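Local structure of uncharacterized protein (Uncultured organism, 5IBZ) at residues 52-57 against 316-321; 107-112 against 311-316; 112-117 against 281-286; 153-158 against 197-202; 243-248 against 275-280. The protein is a cyclase-family protein that may act as an arylformamidase and binds acetylphosphate in a pocket. One frame throughout, in Å; residues are numbered along the deposited sequence. Where two conformers were deposited one is given.

Contact 1: residues 52-57 against 316-321; sequences TFSLAI and PLNPIA
Segments 52-57 and 316-321 run antiparallel at the edge of the central sheet, with Phe-53 and Ala-321 as a hydrogen-bonded pair and Ser-54 and Ile-320 as the non-hydrogen-bonded pair next to it. Phe-53 N reaches Ala-321 O at 2.9 Å, and Ala-321 N returns the bond to Phe-53 O at 2.9 Å. Leu-55 N extends the pairing to Pro-319 O at 2.8 Å, beyond the regular strands. The CA-H groups of Thr-52 and Ile-320 also point at the carbonyls of Ala-321 and Phe-53.

The main side-chain bond is short. Ser-54 OG donates to Asn-318 OD1 at 2.7 Å, tilted 22° out of the amide plane. Asn-318 swings its CG opposite its own backbone N (chi1 -179°), and this carries the amide across to the serine. Ala-56 N adds a weak bond to Ser-54 OG. Asn-318 ND2 is taken up by Pro-306 O and Lys-152 O of the second subunit, so both ends of the amide are held.

The apolar contacts are looser. On the Ser-54 face, Ile-320 bends its CD1 back to lie 3.9 Å from Ser-54 CA. On the other face, the Pro-319 ring sits against Leu-55, with CG 4.1 Å from Leu-55 CB. On the same side as that ring, Leu-55 CD1 comes to 4.3 Å from Ala-321 CB.

Helix 286-295 packs on the face of Phe-53 and Ala-321 through Leu-288. Ser-54 and Ile-320 meet Thr-153 and Lys-152 of the second subunit. Strand 299-303 lies on the far side of strand 320-322.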
# COMPACT_ATOMS: atom_id res chain seq x y z
N THR B 52 -5.63 -33.51 0.60
CA THR B 52 -4.99 -32.22 0.87
C THR B 52 -5.96 -31.27 1.55
O THR B 52 -7.15 -31.26 1.24
CB THR B 52 -4.45 -31.55 -0.42
OG1 THR B 52 -5.52 -31.39 -1.38
CG2 THR B 52 -3.30 -32.37 -1.02
N PHE B 53 -5.41 -30.46 2.46
CA PHE B 53 -6.18 -29.44 3.17
C PHE B 53 -5.38 -28.15 3.27
O PHE B 53 -4.25 -28.15 3.72
CB PHE B 53 -6.53 -29.92 4.58
CG PHE B 53 -7.32 -31.19 4.58
CD1 PHE B 53 -8.68 -31.15 4.49
CD2 PHE B 53 -6.68 -32.42 4.62
CE1 PHE B 53 -9.42 -32.31 4.46
CE2 PHE B 53 -7.44 -33.59 4.59
CZ PHE B 53 -8.78 -33.52 4.51
N SER B 54 -5.96 -27.04 2.81
CA SER B 54 -5.39 -25.73 3.06
C SER B 54 -5.72 -25.28 4.47
O SER B 54 -6.90 -25.27 4.84
CB SER B 54 -5.93 -24.70 2.08
OG SER B 54 -5.65 -23.40 2.53
N LEU B 55 -4.71 -24.86 5.22
CA LEU B 55 -4.91 -24.42 6.59
C LEU B 55 -4.84 -22.90 6.69
O LEU B 55 -4.52 -22.35 7.74
CB LEU B 55 -3.86 -25.06 7.52
CG LEU B 55 -3.67 -26.57 7.30
CD1 LEU B 55 -2.65 -27.10 8.31
CD2 LEU B 55 -4.96 -27.34 7.45
N ALA B 56 -5.15 -22.22 5.59
CA ALA B 56 -5.19 -20.77 5.57
C ALA B 56 -6.60 -20.20 5.67
O ALA B 56 -7.56 -20.78 5.16
CB ALA B 56 -4.52 -20.25 4.31
N ILE B 57 -6.69 -19.03 6.27
CA ILE B 57 -7.89 -18.19 6.11
C ILE B 57 -7.74 -17.39 4.81
O ILE B 57 -6.63 -17.19 4.30
CB ILE B 57 -8.12 -17.24 7.29
CG1 ILE B 57 -6.96 -16.26 7.51
CG2 ILE B 57 -8.40 -18.03 8.54
CD1 ILE B 57 -7.39 -15.01 8.29
N PRO B 316 3.12 -14.30 5.37
CA PRO B 316 1.90 -15.04 5.08
C PRO B 316 2.24 -16.36 4.44
O PRO B 316 3.35 -16.57 3.95
CB PRO B 316 1.13 -14.12 4.12
CG PRO B 316 2.11 -13.24 3.55
CD PRO B 316 3.25 -13.10 4.52
N LEU B 317 1.29 -17.27 4.50
CA LEU B 317 1.48 -18.54 3.81
C LEU B 317 0.15 -19.23 3.61
O LEU B 317 -0.88 -18.79 4.09
CB LEU B 317 2.44 -19.43 4.57
CG LEU B 317 1.88 -20.01 5.85
CD1 LEU B 317 2.59 -21.36 6.12
CD2 LEU B 317 2.12 -19.09 7.01
N ASN B 318 0.23 -20.32 2.84
CA ASN B 318 -0.89 -21.23 2.67
C ASN B 318 -0.40 -22.62 3.04
O ASN B 318 0.08 -23.37 2.20
CB ASN B 318 -1.41 -21.18 1.24
CG ASN B 318 -2.58 -22.08 1.04
OD1 ASN B 318 -3.13 -22.62 1.99
ND2 ASN B 318 -2.95 -22.29 -0.20
N PRO B 319 -0.47 -22.95 4.33
CA PRO B 319 0.03 -24.29 4.71
C PRO B 319 -0.86 -25.40 4.15
O PRO B 319 -2.09 -25.30 4.30
CB PRO B 319 -0.05 -24.27 6.25
CG PRO B 319 -0.51 -22.88 6.63
CD PRO B 319 -1.19 -22.30 5.43
N ILE B 320 -0.27 -26.42 3.52
CA ILE B 320 -1.03 -27.56 3.01
C ILE B 320 -0.70 -28.81 3.82
O ILE B 320 0.47 -29.20 3.88
CB ILE B 320 -0.75 -27.84 1.54
CG1 ILE B 320 -0.86 -26.58 0.68
CG2 ILE B 320 -1.71 -28.92 1.02
CD1 ILE B 320 -2.24 -25.91 0.70
N ALA B 321 -1.72 -29.40 4.44
CA ALA B 321 -1.61 -30.71 5.06
C ALA B 321 -1.88 -31.76 3.99
O ALA B 321 -2.89 -31.68 3.28
CB ALA B 321 -2.60 -30.85 6.21

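Contact 2: residues 107-112 against 311-316; sequences PLQGST and GAVGSP
Leu-108 reaches across to the 311-316 segment with both methyl groups. Its CD1 touches Ala-312 CB at 3.8 Å, and its CD2 meets the Pro-316 ring at CD, 3.7 Å away. CG stands beside the backbone N (chi1 -62°), and the fork spreads its methyls over these two neighbours. The Gln-109 chain is bent at chi2 (71°), which folds the amide back until NE2 lies 3.8 Å from Val-313 CG2. The polar work of that amide is done elsewhere, since OE1 accepts from Asp-102 N of the second subunit. Further along, Thr-112 O receives the CA-H of Pro-316 at 3.3 Å.

A type I turn from Pro-107 to Gly-110 sets these side chains in place. It follows strand 97-107 and packs on strand 314-316, an outermost strand of the mixed sheet within this chain. It is closed by Gly-110 N to Pro-107 O at 2.9 Å. On the opposite segment, Ser-315 OG donates to Pro-316 O at 2.7 Å, in the carbonyl plane and on a lone pair. The same OG is bonded to Leu-307 N. Val-313 N is tied to Asp-102 OD2 of the second subunit.

No classical hydrogen bond joins the two segments. Gly-314 O is buried beside Leu-108 CD1 without a polar partner. The contact therefore holds by apolar fit, while its polar groups are largely anchored elsewhere in the chain and on the second subunit.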
# COMPACT_ATOMS: atom_id res chain seq x y z
N PRO B 107 -0.24 -6.29 6.26
CA PRO B 107 0.75 -6.65 7.26
C PRO B 107 1.21 -8.08 7.02
O PRO B 107 0.40 -8.94 6.70
CB PRO B 107 -0.00 -6.54 8.59
CG PRO B 107 -1.36 -6.01 8.28
CD PRO B 107 -1.60 -6.31 6.83
N LEU B 108 2.49 -8.34 7.21
CA LEU B 108 2.97 -9.70 7.08
C LEU B 108 2.52 -10.52 8.29
O LEU B 108 2.60 -11.74 8.25
CB LEU B 108 4.49 -9.72 6.90
CG LEU B 108 4.96 -9.01 5.64
CD1 LEU B 108 6.49 -9.10 5.50
CD2 LEU B 108 4.31 -9.57 4.38
N GLN B 109 2.04 -9.85 9.33
CA GLN B 109 1.39 -10.51 10.48
C GLN B 109 -0.13 -10.36 10.38
O GLN B 109 -0.83 -10.40 11.39
CB GLN B 109 1.88 -9.91 11.82
CG GLN B 109 3.36 -10.11 12.14
CD GLN B 109 4.30 -9.28 11.28
OE1 GLN B 109 4.17 -8.07 11.18
NE2 GLN B 109 5.22 -9.96 10.58
N GLY B 110 -0.63 -10.15 9.17
CA GLY B 110 -2.02 -9.77 8.99
C GLY B 110 -2.99 -10.89 8.62
O GLY B 110 -4.17 -10.63 8.46
N SER B 111 -2.49 -12.12 8.52
CA SER B 111 -3.30 -13.25 8.08
C SER B 111 -2.68 -14.54 8.63
O SER B 111 -1.87 -14.49 9.55
CB SER B 111 -3.40 -13.29 6.55
OG SER B 111 -4.42 -14.16 6.11
N THR B 112 -3.04 -15.70 8.08
CA THR B 112 -2.32 -16.93 8.37
C THR B 112 -0.82 -16.65 8.21
O THR B 112 -0.40 -16.10 7.19
CB THR B 112 -2.78 -18.06 7.43
OG1 THR B 112 -4.20 -18.24 7.59
CG2 THR B 112 -2.02 -19.33 7.71
N GLY B 311 14.86 -9.96 5.06
CA GLY B 311 14.75 -8.93 6.09
C GLY B 311 13.38 -8.81 6.72
O GLY B 311 13.18 -7.93 7.56
N ALA B 312 12.45 -9.68 6.35
CA ALA B 312 11.12 -9.64 6.97
C ALA B 312 11.11 -10.43 8.27
O ALA B 312 11.90 -11.36 8.47
CB ALA B 312 10.07 -10.19 6.00
N VAL B 313 10.17 -10.06 9.15
CA VAL B 313 10.09 -10.67 10.46
C VAL B 313 8.93 -11.67 10.56
O VAL B 313 8.56 -12.11 11.66
CB VAL B 313 9.99 -9.61 11.58
CG1 VAL B 313 11.18 -8.69 11.53
CG2 VAL B 313 8.71 -8.81 11.50
N GLY B 314 8.41 -12.08 9.41
CA GLY B 314 7.39 -13.12 9.33
C GLY B 314 6.89 -13.19 7.90
O GLY B 314 7.39 -12.48 7.03
N SER B 315 5.89 -14.01 7.65
CA SER B 315 5.36 -14.18 6.32
C SER B 315 3.95 -14.72 6.33
O SER B 315 3.64 -15.54 7.18
CB SER B 315 6.22 -15.17 5.55
OG SER B 315 5.71 -15.38 4.25
N PRO B 316 3.12 -14.30 5.37
CA PRO B 316 1.90 -15.04 5.08
C PRO B 316 2.24 -16.36 4.44
O PRO B 316 3.35 -16.57 3.95
CB PRO B 316 1.13 -14.12 4.12
CG PRO B 316 2.11 -13.24 3.55
CD PRO B 316 3.25 -13.10 4.52

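Contact 3: residues 112-117 against 281-286; sequences TQWDAL and EIWWLE. With UVW (acetylphosphate), chain F.
Thr-112 and Trp-283 are turned to meet by their first torsions. Thr-112 (chi1 -58°) sets OG1 beside its backbone N and aims CG2 the other way. Trp-283 (chi1 -67°) brings its indole under that methyl, so CG2 lies over the five-membered ring, 4.0 Å from its centroid. Strand 113-115 runs antiparallel to strand 278-281 in the central mixed sheet, and Gln-113 and Glu-281 are a hydrogen-bonded pair between them. Gln-113 N bonds to Glu-281 O, and Glu-281 N returns to Gln-113 O at 3.1 Å. Trp-283 NE1 grips the same Gln-113 O at 3.1 Å from the opposite face, with the oxygen in the indole plane. Thr-112 OG1 donates to Ile-282 O at 2.7 Å and accepts from Ile-57 N.

The outer edge of Trp-283 points at the face of Trp-114. This is a T-shaped stack with planes at 74° and CZ2 of each ring 3.7 Å apart. Trp-114 NE1 is bonded to Ala-304 O. A leucine in place of Trp-283 would probably leave Gln-113 O with one donor fewer and open a gap against Trp-114.

Asp-115 and Glu-281 line the acetylphosphate pocket with His-119, His-268 and Arg-69. Their carboxylates stand nearly perpendicular, Asp-115 OD2 lying 3.2 Å from Glu-281 OE1. The phosphate lies against Glu-281, whose OE2 is 2.6 Å from O2P of acetylphosphate.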
# COMPACT_ATOMS: atom_id res chain seq x y z
N THR B 112 -3.04 -15.70 8.08
CA THR B 112 -2.32 -16.93 8.37
C THR B 112 -0.82 -16.65 8.21
O THR B 112 -0.40 -16.10 7.19
CB THR B 112 -2.78 -18.06 7.43
OG1 THR B 112 -4.20 -18.24 7.59
CG2 THR B 112 -2.02 -19.33 7.71
N GLN B 113 -0.03 -17.03 9.20
CA GLN B 113 1.34 -16.54 9.26
C GLN B 113 2.30 -17.45 10.00
O GLN B 113 1.89 -18.25 10.86
CB GLN B 113 1.37 -15.16 9.95
CG GLN B 113 1.09 -15.22 11.46
CD GLN B 113 0.79 -13.86 12.04
OE1 GLN B 113 1.61 -13.24 12.71
NE2 GLN B 113 -0.37 -13.36 11.72
N TRP B 114 3.57 -17.30 9.65
CA TRP B 114 4.70 -17.63 10.54
C TRP B 114 5.29 -16.33 11.04
O TRP B 114 5.41 -15.36 10.28
CB TRP B 114 5.82 -18.39 9.86
CG TRP B 114 5.61 -19.83 9.63
CD1 TRP B 114 5.59 -20.45 8.42
CD2 TRP B 114 5.42 -20.86 10.61
NE1 TRP B 114 5.41 -21.80 8.58
CE2 TRP B 114 5.30 -22.08 9.91
CE3 TRP B 114 5.34 -20.87 11.99
CZ2 TRP B 114 5.09 -23.28 10.55
CZ3 TRP B 114 5.16 -22.07 12.63
CH2 TRP B 114 5.02 -23.27 11.91
N ASP B 115 5.69 -16.33 12.30
CA ASP B 115 6.49 -15.25 12.88
C ASP B 115 7.92 -15.70 12.94
O ASP B 115 8.20 -16.79 13.45
CB ASP B 115 5.98 -14.88 14.26
CG ASP B 115 4.52 -14.45 14.23
OD1 ASP B 115 4.05 -13.98 13.17
OD2 ASP B 115 3.84 -14.61 15.27
N ALA B 116 8.82 -14.91 12.38
CA ALA B 116 10.26 -15.21 12.44
C ALA B 116 10.81 -14.98 13.83
O ALA B 116 10.16 -14.38 14.68
CB ALA B 116 11.01 -14.34 11.45
N LEU B 117 12.04 -15.44 14.04
CA LEU B 117 12.67 -15.24 15.34
C LEU B 117 13.02 -13.76 15.56
O LEU B 117 13.32 -13.34 16.67
CB LEU B 117 13.92 -16.11 15.46
CG LEU B 117 13.68 -17.59 15.19
CD1 LEU B 117 14.97 -18.35 15.42
CD2 LEU B 117 12.55 -18.17 16.05
N GLU B 281 0.26 -18.38 13.49
CA GLU B 281 -0.99 -17.82 14.00
C GLU B 281 -2.02 -17.68 12.90
O GLU B 281 -1.68 -17.52 11.72
CB GLU B 281 -0.75 -16.45 14.65
CG GLU B 281 0.10 -16.56 15.90
CD GLU B 281 0.65 -15.24 16.41
OE1 GLU B 281 0.69 -14.25 15.65
OE2 GLU B 281 1.01 -15.21 17.60
N ILE B 282 -3.28 -17.70 13.32
CA ILE B 282 -4.46 -17.55 12.44
C ILE B 282 -4.51 -18.62 11.35
O ILE B 282 -4.94 -18.41 10.21
CB ILE B 282 -4.55 -16.13 11.78
CG1 ILE B 282 -3.95 -15.04 12.70
CG2 ILE B 282 -6.02 -15.85 11.49
CD1 ILE B 282 -4.16 -13.61 12.21
N TRP B 283 -4.12 -19.83 11.71
CA TRP B 283 -4.33 -20.97 10.82
C TRP B 283 -5.79 -21.42 10.91
O TRP B 283 -6.50 -21.08 11.87
CB TRP B 283 -3.37 -22.13 11.18
CG TRP B 283 -1.91 -21.85 10.92
CD1 TRP B 283 -1.26 -20.66 11.02
CD2 TRP B 283 -0.91 -22.81 10.52
NE1 TRP B 283 0.08 -20.80 10.71
CE2 TRP B 283 0.31 -22.12 10.40
CE3 TRP B 283 -0.95 -24.18 10.24
CZ2 TRP B 283 1.49 -22.75 10.03
CZ3 TRP B 283 0.23 -24.81 9.87
CH2 TRP B 283 1.42 -24.10 9.77
N TRP B 284 -6.26 -22.14 9.89
CA TRP B 284 -7.64 -22.61 9.81
C TRP B 284 -7.64 -24.12 9.84
O TRP B 284 -7.14 -24.77 8.91
CB TRP B 284 -8.32 -22.12 8.53
CG TRP B 284 -9.76 -22.57 8.47
CD1 TRP B 284 -10.25 -23.67 7.83
CD2 TRP B 284 -10.87 -21.93 9.10
NE1 TRP B 284 -11.61 -23.76 8.03
CE2 TRP B 284 -12.02 -22.70 8.80
CE3 TRP B 284 -11.02 -20.78 9.90
CZ2 TRP B 284 -13.29 -22.35 9.25
CZ3 TRP B 284 -12.28 -20.44 10.34
CH2 TRP B 284 -13.40 -21.22 10.03
N LEU B 285 -8.18 -24.69 10.92
CA LEU B 285 -8.00 -26.11 11.18
C LEU B 285 -9.28 -26.93 11.21
O LEU B 285 -9.24 -28.13 11.46
CB LEU B 285 -7.27 -26.26 12.53
CG LEU B 285 -5.89 -25.58 12.57
CD1 LEU B 285 -5.24 -25.75 13.93
CD2 LEU B 285 -4.98 -26.09 11.47
N GLU B 286 -10.42 -26.29 10.97
CA GLU B 286 -11.71 -26.96 11.13
C GLU B 286 -11.86 -28.18 10.22
O GLU B 286 -12.35 -29.23 10.67
CB GLU B 286 -12.86 -25.99 10.86
CG GLU B 286 -14.21 -26.60 11.31
CD GLU B 286 -15.40 -25.67 11.19
OE1 GLU B 286 -15.23 -24.44 11.30
OE2 GLU B 286 -16.53 -26.17 11.00
C1 UVW F . 0.31 -9.69 19.27
O1 UVW F . 0.44 -8.89 18.40
C1M UVW F . -0.33 -9.28 20.60
O2 UVW F . 0.72 -11.01 19.10
P UVW F . 1.55 -11.54 17.78
O1P UVW F . 2.69 -10.61 17.45
O2P UVW F . 2.07 -12.92 18.15
O3P UVW F . 0.65 -11.66 16.58

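Contact 4: residues 153-158 against 197-202; sequences TSFLGR and GDILVI
Arg-158 and Asp-198 form a two-pronged salt bridge. NE of Arg-158 bonds to Asp-198 OD1 at 2.8 Å, and NH2 bonds to Asp-198 OD2 at 2.8 Å. Both bonds are nearly straight, and both oxygens are met on their syn sides. The bend at chi3 (80°) turns the guanidinium side-on to the acid, and the two planes are only 22° apart. Each end has a further tie: Arg-158 NH2 also donates to Lys-193 O, and Asp-198 OD2 accepts from Leu-195 N. An alanine replacing Arg-158 is likely to leave the Asp-198 carboxylate without its charged mate and to remove one hold on the loop before strand 199-203.

The backbone adds one direct bond, from Ile-199 N to Arg-158 O at 2.9 Å. It starts the pairing of parallel strands 158-163 and 199-203, which are neighbours in the central sheet. Helix 180-190 lies between them in the chain, so the two form a beta-alpha-beta crossover. The chain turns a corner at Gly-157, just before the first strand.

Two waters fill in beside this bond. One donates to Arg-158 O and to Gly-197 O, 2.7 Å from the latter. The other accepts from Arg-158 N at 2.9 Å and gives a weak bond to Gly-197 O.

The apolar part is small. Ile-199 CD1 sits 3.7 Å from Phe-155 CA and 4.0 Å from Phe-155 CB. The Phe-155 ring itself goes further inward, where it meets Trp-114 and packs edge-to-face with Tyr-278.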
# COMPACT_ATOMS: atom_id res chain seq x y z
N THR B 153 13.63 -22.47 3.04
CA THR B 153 13.40 -23.88 2.65
C THR B 153 12.81 -24.72 3.80
O THR B 153 12.50 -25.91 3.61
CB THR B 153 14.69 -24.55 2.09
OG1 THR B 153 15.88 -24.17 2.79
CG2 THR B 153 14.87 -24.14 0.64
N SER B 154 12.54 -24.09 4.93
CA SER B 154 12.05 -24.84 6.09
C SER B 154 10.54 -24.98 6.13
O SER B 154 9.81 -24.49 5.24
CB SER B 154 12.53 -24.18 7.39
OG SER B 154 12.40 -25.07 8.50
N PHE B 155 10.06 -25.61 7.19
CA PHE B 155 8.64 -25.82 7.49
C PHE B 155 7.94 -26.65 6.42
O PHE B 155 6.73 -26.56 6.24
CB PHE B 155 7.92 -24.49 7.71
CG PHE B 155 8.67 -23.55 8.61
CD1 PHE B 155 9.21 -23.98 9.79
CD2 PHE B 155 8.86 -22.23 8.23
CE1 PHE B 155 9.94 -23.11 10.61
CE2 PHE B 155 9.57 -21.36 9.04
CZ PHE B 155 10.11 -21.80 10.22
N LEU B 156 8.71 -27.53 5.81
CA LEU B 156 8.17 -28.56 4.97
C LEU B 156 8.70 -29.87 5.56
O LEU B 156 9.90 -30.14 5.51
CB LEU B 156 8.58 -28.31 3.53
CG LEU B 156 8.10 -29.30 2.49
CD1 LEU B 156 7.82 -28.59 1.17
CD2 LEU B 156 9.13 -30.41 2.33
N GLY B 157 7.80 -30.65 6.16
CA GLY B 157 8.19 -31.79 6.97
C GLY B 157 6.97 -32.37 7.63
O GLY B 157 5.86 -32.32 7.07
N ARG B 158 7.16 -32.95 8.81
CA ARG B 158 6.06 -33.63 9.47
C ARG B 158 5.25 -32.65 10.31
O ARG B 158 5.82 -31.83 11.04
CB ARG B 158 6.58 -34.78 10.34
CG ARG B 158 5.66 -36.01 10.32
CD ARG B 158 6.28 -37.16 11.08
NE ARG B 158 6.05 -36.94 12.48
CZ ARG B 158 5.43 -37.78 13.30
NH1 ARG B 158 5.04 -38.98 12.90
NH2 ARG B 158 5.25 -37.43 14.55
N GLY B 197 11.63 -32.44 15.23
CA GLY B 197 11.43 -31.77 13.97
C GLY B 197 9.97 -31.48 13.62
O GLY B 197 9.69 -30.74 12.69
N ASP B 198 9.03 -32.08 14.36
CA ASP B 198 7.62 -31.89 14.03
C ASP B 198 7.22 -30.43 14.15
O ASP B 198 7.75 -29.66 14.96
CB ASP B 198 6.71 -32.71 14.95
CG ASP B 198 6.67 -34.18 14.62
OD1 ASP B 198 7.25 -34.61 13.59
OD2 ASP B 198 6.05 -34.92 15.43
N ILE B 199 6.26 -30.05 13.32
CA ILE B 199 5.52 -28.82 13.49
C ILE B 199 4.20 -29.19 14.16
O ILE B 199 3.43 -29.98 13.61
CB ILE B 199 5.28 -28.14 12.14
CG1 ILE B 199 6.63 -27.65 11.59
CG2 ILE B 199 4.32 -26.97 12.28
CD1 ILE B 199 6.63 -27.43 10.11
N LEU B 200 3.94 -28.63 15.33
CA LEU B 200 2.72 -28.88 16.08
C LEU B 200 1.66 -27.86 15.71
O LEU B 200 1.90 -26.67 15.73
CB LEU B 200 3.01 -28.82 17.56
CG LEU B 200 1.83 -29.17 18.46
CD1 LEU B 200 1.47 -30.66 18.37
CD2 LEU B 200 2.15 -28.80 19.89
N VAL B 201 0.48 -28.35 15.36
CA VAL B 201 -0.61 -27.52 14.93
C VAL B 201 -1.76 -27.71 15.92
O VAL B 201 -2.26 -28.84 16.08
CB VAL B 201 -1.04 -27.88 13.48
CG1 VAL B 201 -2.17 -27.07 13.04
CG2 VAL B 201 0.16 -27.73 12.52
N ILE B 202 -2.14 -26.64 16.63
CA ILE B 202 -3.08 -26.72 17.75
C ILE B 202 -4.43 -26.13 17.39
O ILE B 202 -4.52 -24.94 17.04
CB ILE B 202 -2.54 -25.97 18.98
CG1 ILE B 202 -1.13 -26.47 19.31
CG2 ILE B 202 -3.48 -26.13 20.18
CD1 ILE B 202 -0.45 -25.67 20.41
O HOH W 1 9.66 -32.80 10.21
O HOH W 2 8.36 -30.51 10.33

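Contact 5: residues 243-248 against 275-280; sequences AGVAAD and LGVYIG
Gly-280 N donates to Val-245 O at 2.8 Å, the shortest bond between the two strands. The CA-H of Ile-279 approaches the same oxygen at 3.4 Å, a weaker CA-H...O contact. The same pairing of one N-H and one CA-H recurs along the strands. Tyr-278 O takes Val-245 N at 2.9 Å, with Gly-244 CA close by. Gly-280 O takes Ala-247 N at 3.0 Å, with Ala-246 CA beside it. That last N-H sits well above the carbonyl plane, 51° out of it. At the start of the strands, Tyr-278 N makes only a weak bond to Ala-243 O, 3.4 Å away.

The strands are parallel, with axes 14° apart. Helix 266-275 lies between them in the chain, which gives a beta-alpha-beta crossover. Gly-276 leaves the helix with positive phi and leads into the second strand.

Few side chains meet here. The edge of the Tyr-278 ring comes up to Ala-243 O, with CD1 3.5 Å from it. The Tyr-278 hydroxyl is bonded to Arg-29 O. Ala-246 CB lies 3.7 Å from Gly-280 CA, and a side chain on Gly-280 would collide with that methyl. On the other face, Val-245 and Val-277 touch lightly and pack on Ile-237 of helix 233-239. Ile-279 packs on helix 266-275.

The chemistry is thus mostly backbone to backbone. Ala-246 CA and Gly-280 CA come within 3.8 Å, an approach their small size probably allows; the Trp-283 indole packs on Ala-246.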
# COMPACT_ATOMS: atom_id res chain seq x y z
N ALA B 243 9.95 -27.88 15.83
CA ALA B 243 10.50 -26.78 15.04
C ALA B 243 9.65 -25.51 15.12
O ALA B 243 10.16 -24.40 15.00
CB ALA B 243 10.63 -27.19 13.59
N GLY B 244 8.35 -25.71 15.27
CA GLY B 244 7.41 -24.59 15.28
C GLY B 244 6.10 -25.04 15.87
O GLY B 244 5.78 -26.23 15.86
N VAL B 245 5.33 -24.07 16.36
CA VAL B 245 4.02 -24.32 16.94
C VAL B 245 3.06 -23.32 16.34
O VAL B 245 3.30 -22.11 16.42
CB VAL B 245 4.04 -24.17 18.47
CG1 VAL B 245 2.70 -24.45 19.06
CG2 VAL B 245 5.07 -25.11 19.09
N ALA B 246 2.00 -23.83 15.72
CA ALA B 246 1.01 -22.98 15.10
C ALA B 246 -0.35 -23.24 15.71
O ALA B 246 -0.60 -24.33 16.21
CB ALA B 246 0.95 -23.21 13.64
N ALA B 247 -1.24 -22.25 15.61
CA ALA B 247 -2.59 -22.40 16.13
C ALA B 247 -3.61 -21.60 15.32
O ALA B 247 -3.26 -20.71 14.52
CB ALA B 247 -2.66 -21.99 17.60
N ASP B 248 -4.87 -21.96 15.53
CA ASP B 248 -6.00 -21.26 14.94
C ASP B 248 -6.57 -20.19 15.88
O ASP B 248 -7.77 -19.92 15.92
CB ASP B 248 -7.09 -22.26 14.57
CG ASP B 248 -7.67 -22.93 15.79
OD1 ASP B 248 -7.05 -22.78 16.86
OD2 ASP B 248 -8.74 -23.60 15.67
N LEU B 275 14.17 -20.33 22.90
CA LEU B 275 14.24 -21.61 22.18
C LEU B 275 14.49 -21.51 20.68
O LEU B 275 14.92 -22.49 20.04
CB LEU B 275 12.94 -22.40 22.40
CG LEU B 275 12.53 -22.71 23.83
CD1 LEU B 275 11.34 -23.67 23.83
CD2 LEU B 275 13.68 -23.28 24.63
N GLY B 276 14.21 -20.35 20.09
CA GLY B 276 14.29 -20.22 18.65
C GLY B 276 13.24 -21.06 17.94
O GLY B 276 13.45 -21.55 16.83
N VAL B 277 12.08 -21.20 18.57
CA VAL B 277 10.93 -21.94 18.02
C VAL B 277 9.96 -20.96 17.36
O VAL B 277 9.60 -19.95 17.95
CB VAL B 277 10.26 -22.75 19.14
CG1 VAL B 277 8.91 -23.31 18.69
CG2 VAL B 277 11.18 -23.90 19.59
N TYR B 278 9.54 -21.26 16.14
CA TYR B 278 8.69 -20.39 15.35
C TYR B 278 7.24 -20.48 15.81
O TYR B 278 6.79 -21.51 16.32
CB TYR B 278 8.81 -20.75 13.86
CG TYR B 278 10.21 -20.50 13.36
CD1 TYR B 278 11.22 -21.43 13.58
CD2 TYR B 278 10.54 -19.32 12.72
CE1 TYR B 278 12.51 -21.19 13.18
CE2 TYR B 278 11.83 -19.07 12.30
CZ TYR B 278 12.83 -20.00 12.55
OH TYR B 278 14.14 -19.76 12.14
N ILE B 279 6.54 -19.36 15.65
CA ILE B 279 5.14 -19.24 16.03
C ILE B 279 4.27 -19.02 14.81
O ILE B 279 4.49 -18.09 14.03
CB ILE B 279 4.95 -18.08 17.04
CG1 ILE B 279 5.65 -18.40 18.37
CG2 ILE B 279 3.48 -17.75 17.21
CD1 ILE B 279 5.57 -17.32 19.40
N GLY B 280 3.25 -19.86 14.68
CA GLY B 280 2.26 -19.73 13.61
C GLY B 280 0.92 -19.31 14.17
O GLY B 280 0.49 -19.79 15.22

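In the fold
The chain first enters contact 1 at 52-57, then contact 2 at 107-112 and contact 3 at 112-117, which share Thr-112. Contact 4 opens at 153-158 and closes at 197-202. Contact 5 follows in series, from 243-248 to 275-280. The three open loops then close in reverse order: contact 3 at 281-286, contact 2 at 311-316 and contact 1 at 316-321. Contacts 4 and 5 lie within contact 3, which lies within 2, and 2 within 1; none cross. All reach one mixed sheet. Contacts 4, 5 and 3 join its middle strands, contact 1 holds one edge, and contact 2 packs a loop on the other edge.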